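Local coordinates for protein leucyl-tRNA synthetase (PDB 3PZ6) that is a class I synthetase that probably charges tRNA(Leu) with leucine, and is represented here by its isolated CP1 domain, which probably edits mischarged tRNA, at residues Ile14-Ile19 with Leu82-Leu87. The protein carries 2 engineered substitutions. Residues are numbered along the deposited sequence; the frame is centred on the assembly and turned at random.
Sequences IKLELI and LLAATL
I14 and L16 each exchange two backbone hydrogen bonds with the facing strand, I14 with A84 and L16 with L82, which identifies residues 14-18 and 82-86 as an antiparallel pair within the central mixed sheet of the CP1 editing domain. The short strand axes run 151° apart and approach to 4.8 Å. K15 and L83, between the two bonded pairs, form a non-hydrogen-bonded pair. Outside the pair, the K15 backbone bonds with Q300, and L83 O accepts from T181 OG1.

All four bonds satisfy buried peptide groups, but their geometry differs. A84 N meets I14 O at 3.0 Å in the carbonyl plane, on a lone pair, whereas I14 N reaches A84 O at 2.8 Å from above that carbonyl's plane. At the other pair, L16 N approaches L82 O nearly end-on, with a C=O...N angle of 164°. Its return bond, L82 N to L16 O, is more bent at the hydrogen. I14 O also has a CA-H...O contact with L83 CA at 3.4 Å, a minor addition to its bond from A84 N.

On the face carrying I14, L16, L82 and A84, methyl CD1 of L16 rests on A84 CB at 4.0 Å; V157 and I183 add apolar cover. The opposite face brings the aliphatic part of K15 across L83, CG to CD1 at 3.8 Å, while K15 also makes a cation-pi contact with Y81. Near the end of the pair, T86 has OG1 anti to its own N (chi1 -178°), where it bonds to R88 N; this rotation leaves the methyl for I14, and CG2 lies 3.5 Å from I14 CG1.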
loop_
_atom_site.group_PDB
_atom_site.type_symbol
_atom_site.label_atom_id
_atom_site.label_comp_id
_atom_site.label_asym_id
_atom_site.label_seq_id
_atom_site.Cartn_x
_atom_site.Cartn_y
_atom_site.Cartn_z
ATOM N N ILE A 14 -6.169 0.992 -4.782
ATOM C CA ILE A 14 -5.797 2.118 -3.938
ATOM C C ILE A 14 -4.630 2.878 -4.553
ATOM O O ILE A 14 -3.620 2.280 -4.917
ATOM C CB ILE A 14 -5.462 1.658 -2.494
ATOM C CG1 ILE A 14 -6.633 0.886 -1.872
ATOM C CG2 ILE A 14 -5.081 2.837 -1.612
ATOM C CD1 ILE A 14 -7.921 1.687 -1.651
ATOM N N LYS A 15 -4.780 4.193 -4.676
ATOM C CA LYS A 15 -3.738 5.033 -5.243
ATOM C C LYS A 15 -2.713 5.428 -4.182
ATOM O O LYS A 15 -2.918 6.371 -3.415
ATOM C CB LYS A 15 -4.333 6.269 -5.915
ATOM C CG LYS A 15 -4.994 5.987 -7.258
ATOM C CD LYS A 15 -5.905 7.120 -7.699
ATOM C CE LYS A 15 -5.129 8.302 -8.266
ATOM N NZ LYS A 15 -6.037 9.264 -8.965
ATOM N N LEU A 16 -1.613 4.686 -4.139
ATOM C CA LEU A 16 -0.526 4.990 -3.229
ATOM C C LEU A 16 0.436 5.946 -3.922
ATOM O O LEU A 16 1.170 5.554 -4.832
ATOM C CB LEU A 16 0.182 3.708 -2.794
ATOM C CG LEU A 16 -0.656 2.601 -2.157
ATOM C CD1 LEU A 16 0.182 1.335 -2.027
ATOM C CD2 LEU A 16 -1.209 3.023 -0.800
ATOM N N GLU A 17 0.420 7.206 -3.498
ATOM C CA GLU A 17 1.198 8.238 -4.175
ATOM C C GLU A 17 2.675 8.145 -3.826
ATOM O O GLU A 17 3.058 8.267 -2.659
ATOM C CB GLU A 17 0.663 9.637 -3.853
ATOM C CG GLU A 17 1.173 10.721 -4.807
ATOM C CD GLU A 17 0.802 12.140 -4.383
ATOM O OE1 GLU A 17 1.617 13.059 -4.629
ATOM O OE2 GLU A 17 -0.295 12.345 -3.813
ATOM N N LEU A 18 3.496 7.928 -4.844
ATOM C CA LEU A 18 4.933 7.986 -4.676
ATOM C C LEU A 18 5.310 9.429 -4.384
ATOM O O LEU A 18 5.147 10.306 -5.228
ATOM C CB LEU A 18 5.647 7.472 -5.925
ATOM C CG LEU A 18 7.164 7.285 -5.837
ATOM C CD1 LEU A 18 7.534 6.189 -4.849
ATOM C CD2 LEU A 18 7.717 6.961 -7.209
ATOM N N ILE A 19 5.786 9.661 -3.168
ATOM C CA ILE A 19 6.108 10.997 -2.682
ATOM C C ILE A 19 7.190 11.657 -3.528
ATOM O O ILE A 19 8.232 11.070 -3.791
ATOM C CB ILE A 19 6.522 10.962 -1.195
ATOM C CG1 ILE A 19 5.367 10.415 -0.350
ATOM C CG2 ILE A 19 6.948 12.343 -0.713
ATOM C CD1 ILE A 19 5.721 10.146 1.088
ATOM N N LEU A 82 1.524 4.174 -7.064
ATOM C CA LEU A 82 1.461 2.717 -7.030
ATOM C C LEU A 82 0.001 2.336 -6.826
ATOM O O LEU A 82 -0.664 2.892 -5.954
ATOM C CB LEU A 82 2.325 2.155 -5.902
ATOM C CG LEU A 82 3.791 1.858 -6.222
ATOM C CD1 LEU A 82 4.590 3.129 -6.463
ATOM C CD2 LEU A 82 4.404 1.055 -5.095
ATOM N N LEU A 83 -0.507 1.419 -7.645
ATOM C CA LEU A 83 -1.892 0.979 -7.500
ATOM C C LEU A 83 -1.947 -0.401 -6.864
ATOM O O LEU A 83 -1.365 -1.353 -7.377
ATOM C CB LEU A 83 -2.645 1.009 -8.837
ATOM C CG LEU A 83 -4.177 1.014 -8.754
ATOM C CD1 LEU A 83 -4.696 2.434 -8.562
ATOM C CD2 LEU A 83 -4.818 0.379 -9.985
ATOM N N ALA A 84 -2.633 -0.484 -5.728
ATOM C CA ALA A 84 -2.711 -1.708 -4.949
ATOM C C ALA A 84 -4.152 -2.162 -4.818
ATOM O O ALA A 84 -4.968 -1.475 -4.208
ATOM C CB ALA A 84 -2.104 -1.491 -3.574
ATOM N N ALA A 85 -4.463 -3.318 -5.397
ATOM C CA ALA A 85 -5.817 -3.867 -5.336
ATOM C C ALA A 85 -6.164 -4.254 -3.910
ATOM O O ALA A 85 -5.308 -4.742 -3.170
ATOM C CB ALA A 85 -5.956 -5.073 -6.253
ATOM N N THR A 86 -7.417 -4.020 -3.531
ATOM C CA THR A 86 -7.941 -4.464 -2.246
ATOM C C THR A 86 -9.434 -4.752 -2.349
ATOM O O THR A 86 -10.161 -4.113 -3.117
ATOM C CB THR A 86 -7.661 -3.442 -1.096
ATOM O OG1 THR A 86 -8.164 -3.958 0.143
ATOM C CG2 THR A 86 -8.311 -2.100 -1.372
ATOM N N LEU A 87 -9.875 -5.729 -1.571
ATOM C CA LEU A 87 -11.283 -6.051 -1.460
ATOM C C LEU A 87 -11.830 -5.529 -0.137
ATOM O O LEU A 87 -13.016 -5.674 0.154
ATOM C CB LEU A 87 -11.487 -7.568 -1.556
ATOM C CG LEU A 87 -11.291 -8.223 -2.931
ATOM C CD1 LEU A 87 -11.249 -9.739 -2.792
ATOM C CD2 LEU A 87 -12.386 -7.793 -3.911
#